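Local coordinates for uncharacterized protein (Staphylococcus aureus subsp. aureus, PDB 4H0A) that is of unknown function but belongs to the CAP family of cysteine-rich secretory proteins, joining a CAP-associated N-terminal domain to a CAP domain, at residues 87-99 and 166-178. Numbering follows the deposited sequence.
With EDO (1,2-ethanediol), chain C.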
ATOM      1  N   ARG A  87      -3.736 -16.811 -12.176  1.00 46.18           N
ATOM      2  CA  ARG A  87      -4.335 -18.085 -12.592  1.00 48.69           C
ATOM      3  C   ARG A  87      -5.180 -18.658 -11.435  1.00 51.45           C
ATOM      4  O   ARG A  87      -5.126 -19.853 -11.159  1.00 53.07           O
ATOM      5  CB  ARG A  87      -3.258 -19.079 -13.074  1.00 54.54           C
ATOM      6  CG  ARG A  87      -2.420 -18.528 -14.227  1.00 69.33           C
ATOM      7  CD  ARG A  87      -1.408 -19.538 -14.748  1.00 86.96           C
ATOM      8  NE  ARG A  87      -0.127 -18.914 -15.097  1.00 99.69           N
ATOM      9  CZ  ARG A  87       0.831 -18.571 -14.233  1.00120.12           C
ATOM     10  NH1 ARG A  87       0.669 -18.779 -12.926  1.00110.39           N
ATOM     11  NH2 ARG A  87       1.954 -18.010 -14.665  1.00110.45           N
ATOM     12  N   GLU A  88      -5.908 -17.765 -10.723  1.00 45.05           N
ATOM     13  CA  GLU A  88      -6.774 -18.077  -9.582  1.00 44.08           C
ATOM     14  C   GLU A  88      -6.000 -18.531  -8.328  1.00 46.82           C
ATOM     15  O   GLU A  88      -6.646 -18.798  -7.321  1.00 46.87           O
ATOM     16  CB  GLU A  88      -7.844 -19.132  -9.947  1.00 47.07           C
ATOM     17  CG  GLU A  88      -8.653 -18.775 -11.183  1.00 56.27           C
ATOM     18  CD  GLU A  88      -9.776 -19.738 -11.517  1.00 80.40           C
ATOM     19  OE1 GLU A  88      -9.906 -20.776 -10.827  1.00 77.37           O
ATOM     20  OE2 GLU A  88     -10.524 -19.453 -12.483  1.00 72.11           O
ATOM     21  N   GLU A  89      -4.649 -18.548  -8.342  1.00 42.90           N
ATOM     22  CA  GLU A  89      -3.849 -18.909  -7.162  1.00 42.14           C
ATOM     23  C   GLU A  89      -3.526 -17.649  -6.407  1.00 41.29           C
ATOM     24  O   GLU A  89      -3.053 -16.701  -7.019  1.00 39.64           O
ATOM     25  CB  GLU A  89      -2.543 -19.617  -7.576  1.00 45.39           C
ATOM     26  CG  GLU A  89      -1.747 -20.159  -6.398  1.00 60.34           C
ATOM     27  CD  GLU A  89      -0.447 -20.845  -6.773  1.00 83.88           C
ATOM     28  OE1 GLU A  89       0.305 -20.289  -7.606  1.00 70.98           O
ATOM     29  OE2 GLU A  89      -0.159 -21.919  -6.198  1.00 83.11           O
ATOM     30  N   ILE A  90      -3.699 -17.644  -5.081  1.00 36.83           N
ATOM     31  CA  ILE A  90      -3.365 -16.478  -4.275  1.00 34.37           C
ATOM     32  C   ILE A  90      -1.839 -16.334  -4.222  1.00 39.76           C
ATOM     33  O   ILE A  90      -1.153 -17.281  -3.823  1.00 40.73           O
ATOM     34  CB  ILE A  90      -3.972 -16.595  -2.860  1.00 36.56           C
ATOM     35  CG1 ILE A  90      -5.529 -16.629  -2.933  1.00 35.09           C
ATOM     36  CG2 ILE A  90      -3.488 -15.433  -1.953  1.00 37.21           C
ATOM     37  CD1 ILE A  90      -6.203 -17.120  -1.612  1.00 38.90           C
ATOM     38  N   VAL A  91      -1.308 -15.169  -4.639  1.00 35.43           N
ATOM     39  CA  VAL A  91       0.143 -14.908  -4.603  1.00 36.42           C
ATOM     40  C   VAL A  91       0.486 -13.800  -3.596  1.00 39.84           C
ATOM     41  O   VAL A  91       1.666 -13.587  -3.324  1.00 39.84           O
ATOM     42  CB  VAL A  91       0.717 -14.562  -5.996  1.00 41.25           C
ATOM     43  CG1 VAL A  91       0.557 -15.737  -6.961  1.00 42.42           C
ATOM     44  CG2 VAL A  91       0.085 -13.300  -6.576  1.00 39.62           C
ATOM     45  N   SER A  92      -0.518 -13.074  -3.076  1.00 36.65           N
ATOM     46  CA  SER A  92      -0.261 -11.998  -2.135  1.00 35.97           C
ATOM     47  C   SER A  92      -1.499 -11.649  -1.359  1.00 38.35           C
ATOM     48  O   SER A  92      -2.600 -11.720  -1.911  1.00 35.50           O
ATOM     49  CB  SER A  92       0.213 -10.760  -2.886  1.00 37.78           C
ATOM     50  OG  SER A  92       0.440  -9.674  -2.010  1.00 43.22           O
ATOM     51  N   VAL A  93      -1.320 -11.247  -0.087  1.00 34.16           N
ATOM     52  CA  VAL A  93      -2.420 -10.787   0.757  1.00 32.72           C
ATOM     53  C   VAL A  93      -1.941  -9.615   1.583  1.00 36.88           C
ATOM     54  O   VAL A  93      -1.086  -9.802   2.447  1.00 38.12           O
ATOM     55  CB  VAL A  93      -3.029 -11.874   1.686  1.00 36.38           C
ATOM     56  CG1 VAL A  93      -4.201 -11.291   2.497  1.00 34.51           C
ATOM     57  CG2 VAL A  93      -3.492 -13.089   0.888  1.00 36.89           C
ATOM     58  N   TYR A  94      -2.482  -8.420   1.330  1.00 31.53           N
ATOM     59  CA  TYR A  94      -2.238  -7.249   2.171  1.00 31.96           C
ATOM     60  C   TYR A  94      -3.336  -7.294   3.233  1.00 34.45           C
ATOM     61  O   TYR A  94      -4.495  -7.425   2.855  1.00 31.28           O
ATOM     62  CB  TYR A  94      -2.283  -5.952   1.338  1.00 32.92           C
ATOM     63  CG  TYR A  94      -2.323  -4.711   2.200  1.00 34.88           C
ATOM     64  CD1 TYR A  94      -1.163  -4.192   2.764  1.00 37.44           C
ATOM     65  CD2 TYR A  94      -3.536  -4.117   2.538  1.00 35.42           C
ATOM     66  CE1 TYR A  94      -1.202  -3.075   3.597  1.00 36.90           C
ATOM     67  CE2 TYR A  94      -3.589  -3.018   3.389  1.00 37.03           C
ATOM     68  CZ  TYR A  94      -2.420  -2.502   3.917  1.00 41.63           C
ATOM     69  OH  TYR A  94      -2.488  -1.419   4.752  1.00 41.87           O
ATOM     70  N   ALA A  95      -3.006  -7.245   4.528  1.00 33.66           N
ATOM     71  CA  ALA A  95      -4.041  -7.333   5.566  1.00 34.29           C
ATOM     72  C   ALA A  95      -3.865  -6.288   6.629  1.00 37.74           C
ATOM     73  O   ALA A  95      -2.746  -6.043   7.068  1.00 38.05           O
ATOM     74  CB  ALA A  95      -4.004  -8.711   6.216  1.00 36.66           C
ATOM     75  N   THR A  96      -4.970  -5.699   7.093  1.00 34.67           N
ATOM     76  CA  THR A  96      -4.925  -4.762   8.215  1.00 34.84           C
ATOM     77  C   THR A  96      -6.294  -4.739   8.886  1.00 37.21           C
ATOM     78  O   THR A  96      -7.246  -5.307   8.355  1.00 35.82           O
ATOM     79  CB  THR A  96      -4.457  -3.367   7.765  1.00 40.72           C
ATOM     80  OG1 THR A  96      -4.180  -2.578   8.932  1.00 43.36           O
ATOM     81  CG2 THR A  96      -5.458  -2.653   6.855  1.00 35.98           C
ATOM     82  N   GLY A  97      -6.370  -4.108  10.043  1.00 35.24           N
ATOM     83  CA  GLY A  97      -7.626  -3.957  10.773  1.00 35.85           C
ATOM     84  C   GLY A  97      -7.552  -4.422  12.210  1.00 43.71           C
ATOM     85  O   GLY A  97      -6.530  -4.951  12.657  1.00 43.74           O
ATOM     86  N   GLU A  98      -8.670  -4.256  12.926  1.00 42.59           N
ATOM     87  CA  GLU A  98      -8.774  -4.619  14.338  1.00 45.36           C
ATOM     88  C   GLU A  98      -8.770  -6.131  14.575  1.00 50.99           C
ATOM     89  O   GLU A  98      -8.362  -6.550  15.659  1.00 52.11           O
ATOM     90  CB  GLU A  98     -10.065  -4.024  14.954  1.00 47.89           C
ATOM     91  N   LYS A  99      -9.274  -6.940  13.623  1.00 47.41           N
ATOM     92  CA  LYS A  99      -9.371  -8.391  13.811  1.00 49.11           C
ATOM     93  C   LYS A  99      -8.930  -9.144  12.555  1.00 49.12           C
ATOM     94  O   LYS A  99      -9.759  -9.653  11.803  1.00 48.96           O
ATOM     95  CB  LYS A  99     -10.827  -8.767  14.201  1.00 54.76           C
ATOM     96  CG  LYS A  99     -11.068 -10.228  14.617  1.00 77.23           C
ATOM     97  CD  LYS A  99     -10.461 -10.577  15.960  1.00 92.56           C
ATOM     98  CE  LYS A  99     -10.825 -11.976  16.397  1.00107.56           C
ATOM     99  NZ  LYS A  99     -10.077 -12.390  17.617  1.00118.12           N
ATOM    100  N   VAL A 166       3.215  -2.362  14.599  1.00 48.88           N
ATOM    101  CA  VAL A 166       2.843  -2.984  13.329  1.00 45.79           C
ATOM    102  C   VAL A 166       1.472  -2.440  12.875  1.00 48.25           C
ATOM    103  O   VAL A 166       0.492  -2.515  13.624  1.00 46.22           O
ATOM    104  CB  VAL A 166       2.832  -4.532  13.416  1.00 49.05           C
ATOM    105  CG1 VAL A 166       2.266  -5.154  12.127  1.00 46.85           C
ATOM    106  CG2 VAL A 166       4.229  -5.065  13.705  1.00 50.76           C
ATOM    107  N   LEU A 167       1.427  -1.888  11.652  1.00 43.26           N
ATOM    108  CA  LEU A 167       0.217  -1.308  11.068  1.00 42.54           C
ATOM    109  C   LEU A 167      -0.504  -2.283  10.168  1.00 44.61           C
ATOM    110  O   LEU A 167      -1.736  -2.303  10.115  1.00 43.10           O
ATOM    111  CB  LEU A 167       0.590  -0.075  10.233  1.00 42.97           C
ATOM    112  CG  LEU A 167       1.273   1.068  10.983  1.00 50.06           C
ATOM    113  CD1 LEU A 167       1.909   2.032  10.005  1.00 50.85           C
ATOM    114  CD2 LEU A 167       0.289   1.781  11.908  1.00 50.13           C
ATOM    115  N   SER A 168       0.265  -3.040   9.393  1.00 40.80           N
ATOM    116  CA  SER A 168      -0.284  -3.957   8.407  1.00 37.83           C
ATOM    117  C   SER A 168       0.783  -4.958   8.001  1.00 41.44           C
ATOM    118  O   SER A 168       1.964  -4.747   8.287  1.00 43.17           O
ATOM    119  CB  SER A 168      -0.759  -3.158   7.191  1.00 40.18           C
ATOM    120  OG  SER A 168       0.265  -2.324   6.675  1.00 43.55           O
ATOM    121  N   VAL A 169       0.376  -6.066   7.387  1.00 37.49           N
ATOM    122  CA  VAL A 169       1.314  -7.085   6.907  1.00 38.14           C
ATOM    123  C   VAL A 169       0.896  -7.516   5.521  1.00 41.92           C
ATOM    124  O   VAL A 169      -0.299  -7.690   5.271  1.00 40.48           O
ATOM    125  CB  VAL A 169       1.403  -8.317   7.847  1.00 42.48           C
ATOM    126  CG1 VAL A 169       2.404  -9.348   7.311  1.00 42.89           C
ATOM    127  CG2 VAL A 169       1.754  -7.902   9.275  1.00 44.05           C
ATOM    128  N   ARG A 170       1.866  -7.709   4.623  1.00 38.28           N
ATOM    129  CA  ARG A 170       1.591  -8.262   3.308  1.00 36.26           C
ATOM    130  C   ARG A 170       2.377  -9.537   3.175  1.00 40.76           C
ATOM    131  O   ARG A 170       3.606  -9.485   3.212  1.00 41.50           O
ATOM    132  CB  ARG A 170       1.921  -7.303   2.149  1.00 36.99           C
ATOM    133  CG  ARG A 170       1.822  -7.997   0.767  1.00 39.18           C
ATOM    134  CD  ARG A 170       1.576  -7.021  -0.356  1.00 40.86           C
ATOM    135  NE  ARG A 170       2.700  -6.104  -0.529  1.00 41.22           N
ATOM    136  CZ  ARG A 170       2.667  -5.004  -1.275  1.00 46.38           C
ATOM    137  NH1 ARG A 170       1.568  -4.683  -1.953  1.00 36.99           N
ATOM    138  NH2 ARG A 170       3.734  -4.223  -1.362  1.00 37.42           N
ATOM    139  N   PHE A 171       1.684 -10.688   3.067  1.00 36.78           N
ATOM    140  CA  PHE A 171       2.349 -11.967   2.812  1.00 37.56           C
ATOM    141  C   PHE A 171       2.351 -12.139   1.310  1.00 41.74           C
ATOM    142  O   PHE A 171       1.306 -11.912   0.694  1.00 40.25           O
ATOM    143  CB  PHE A 171       1.645 -13.126   3.514  1.00 39.68           C
ATOM    144  CG  PHE A 171       1.876 -13.161   5.005  1.00 43.16           C
ATOM    145  CD1 PHE A 171       1.005 -12.520   5.871  1.00 45.04           C
ATOM    146  CD2 PHE A 171       2.925 -13.898   5.547  1.00 46.97           C
ATOM    147  CE1 PHE A 171       1.192 -12.592   7.251  1.00 47.48           C
ATOM    148  CE2 PHE A 171       3.110 -13.968   6.925  1.00 51.62           C
ATOM    149  CZ  PHE A 171       2.245 -13.312   7.769  1.00 49.08           C
ATOM    150  N   LEU A 172       3.489 -12.500   0.700  1.00 39.15           N
ATOM    151  CA  LEU A 172       3.532 -12.637  -0.757  1.00 39.47           C
ATOM    152  C   LEU A 172       4.646 -13.565  -1.226  1.00 45.12           C
ATOM    153  O   LEU A 172       5.589 -13.845  -0.488  1.00 45.10           O
ATOM    154  CB  LEU A 172       3.666 -11.256  -1.445  1.00 38.96           C
ATOM    155  CG  LEU A 172       5.030 -10.519  -1.413  1.00 44.75           C
ATOM    156  CD1 LEU A 172       4.910  -9.169  -2.106  1.00 43.57           C
ATOM    157  CD2 LEU A 172       5.539 -10.307   0.020  1.00 49.37           C
ATOM    158  N   THR A 173       4.518 -14.044  -2.469  1.00 43.65           N
ATOM    159  CA  THR A 173       5.517 -14.927  -3.063  1.00 45.32           C
ATOM    160  C   THR A 173       6.674 -14.116  -3.614  1.00 49.58           C
ATOM    161  O   THR A 173       6.549 -12.913  -3.839  1.00 47.42           O
ATOM    162  CB  THR A 173       4.906 -15.778  -4.180  1.00 49.43           C
ATOM    163  OG1 THR A 173       4.516 -14.917  -5.248  1.00 44.41           O
ATOM    164  CG2 THR A 173       3.718 -16.603  -3.703  1.00 50.67           C
ATOM    165  N   LYS A 174       7.791 -14.788  -3.872  1.00 49.04           N
ATOM    166  CA  LYS A 174       8.954 -14.150  -4.481  1.00 50.46           C
ATOM    167  C   LYS A 174       8.638 -13.554  -5.888  1.00 53.08           C
ATOM    168  O   LYS A 174       9.176 -12.500  -6.228  1.00 52.10           O
ATOM    169  CB  LYS A 174      10.125 -15.135  -4.574  1.00 54.89           C
ATOM    170  CG  LYS A 174       9.886 -16.394  -5.398  1.00 60.54           C
ATOM    171  CD  LYS A 174      11.060 -17.379  -5.183  1.00 66.50           C
ATOM    172  CE  LYS A 174      10.837 -18.703  -5.866  1.00 70.28           C
ATOM    173  NZ  LYS A 174      10.967 -18.609  -7.339  1.00 73.98           N
ATOM    174  N   GLU A 175       7.714 -14.154  -6.659  1.00 50.08           N
ATOM    175  CA  GLU A 175       7.415 -13.594  -7.995  1.00 49.88           C
ATOM    176  C   GLU A 175       6.606 -12.318  -7.839  1.00 49.52           C
ATOM    177  O   GLU A 175       6.881 -11.380  -8.580  1.00 48.36           O
ATOM    178  CB  GLU A 175       6.779 -14.560  -9.029  1.00 52.25           C
ATOM    179  CG  GLU A 175       6.135 -15.824  -8.507  1.00 67.19           C
ATOM    180  CD  GLU A 175       7.042 -16.893  -7.925  1.00 76.88           C
ATOM    181  OE1 GLU A 175       8.022 -17.294  -8.594  1.00 72.66           O
ATOM    182  OE2 GLU A 175       6.790 -17.297  -6.767  1.00 60.35           O
HETATM  183  N   MSE A 176       5.705 -12.206  -6.824  1.00 43.76           N
HETATM  184  CA  MSE A 176       5.002 -10.937  -6.616  1.00 42.30           C
HETATM  185  C   MSE A 176       5.999  -9.881  -6.155  1.00 47.98           C
HETATM  186  O   MSE A 176       5.940  -8.739  -6.599  1.00 48.39           O
HETATM  187  CB  MSE A 176       3.860 -11.071  -5.574  1.00 42.22           C
HETATM  188  CG  MSE A 176       3.078  -9.781  -5.363  1.00 47.30           C
HETATM  189 SE   MSE A 176       1.820  -9.526  -6.812  0.75 53.12          SE
HETATM  190  CE  MSE A 176       2.658  -8.252  -7.821  1.00 51.34           C
ATOM    191  N   LEU A 177       6.894 -10.258  -5.251  1.00 46.25           N
ATOM    192  CA  LEU A 177       7.905  -9.347  -4.732  1.00 49.16           C
ATOM    193  C   LEU A 177       8.801  -8.805  -5.878  1.00 54.67           C
ATOM    194  O   LEU A 177       9.053  -7.604  -5.930  1.00 54.42           O
ATOM    195  CB  LEU A 177       8.747 -10.093  -3.676  1.00 51.62           C
ATOM    196  CG  LEU A 177       9.618  -9.274  -2.759  1.00 58.76           C
ATOM    197  CD1 LEU A 177       8.813  -8.343  -1.892  1.00 56.53           C
ATOM    198  CD2 LEU A 177      10.429 -10.188  -1.862  1.00 63.93           C
ATOM    199  N   ALA A 178       9.210  -9.660  -6.828  1.00 52.77           N
ATOM    200  CA  ALA A 178      10.013  -9.208  -7.982  1.00 55.40           C
ATOM    201  C   ALA A 178       9.207  -8.262  -8.887  1.00 59.17           C
ATOM    202  O   ALA A 178       9.754  -7.301  -9.428  1.00 61.02           O
ATOM    203  CB  ALA A 178      10.486 -10.398  -8.801  1.00 57.68           C
TER
HETATM  204  C1  EDO C 401      -1.725  -4.839  -3.044  1.00 40.59           C
HETATM  205  O1  EDO C 401      -1.194  -5.767  -2.115  1.00 35.22           O
HETATM  206  C2  EDO C 401      -1.566  -5.529  -4.425  1.00 43.37           C
HETATM  207  O2  EDO C 401      -2.010  -4.682  -5.458  1.00 44.16           O
HETATM  208  O   HOH W   1      -0.345   0.205   5.334  1.00 48.28           O
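The Y94 ring meets R170 CB at its edge, near the ring plane, while S168 OG stands obliquely to it, 3.5 Å from CE1. The other flat group, the R170 guanidinium, has the ethanediol at its edge, where NH1 donates to O1 at 3.0 Å; S92 OG approaches it obliquely. The extended first part of the R170 chain (chi1 171°) brings CD to 3.3 Å from S92 OG, and the bend at chi3 then turns the guanidinium. All three guanidinium nitrogens are hydrogen-bonded, NH1 also forming a salt bridge to D281 and NE a bond to Q156, while P283 of helix 282-290 and V212 and M216 of helix 201-219 touch the Y94 side chain. A water bridges Y94 OH (2.8 Å) and S168 OG.

Behind these side chains, strands 89-96 and 166-172 run antiparallel, their axes at 173°, as adjacent interior strands of an antiparallel sheet. V93 pairs with F171 and A95 with V169 through two backbone bonds each, and T173 N donates to V91 O beyond them. At the far end T96 OG1, placed anti to the backbone N (chi1 -169°), donates to L167 O at 2.7 Å in the carbonyl plane. Each strand carries a classic bulge against its other neighbour, V91 and S92 facing S84 of strand 79-86, L167 and S168 facing Y158 of strand 153-159.

T173 is also the N-cap of helix 174-180, its OG1 accepting a weak bond from M176 N; the selenomethionine SE then rests 4.2 Å from V91 CG2, the two side chains crossing at about a right angle.

Taken together, the buried polar groups of Y94, S168 and R170 have partners, and the D281 salt bridge probably offsets the cost of burying the arginine charge where the sheet meets helix 282-290.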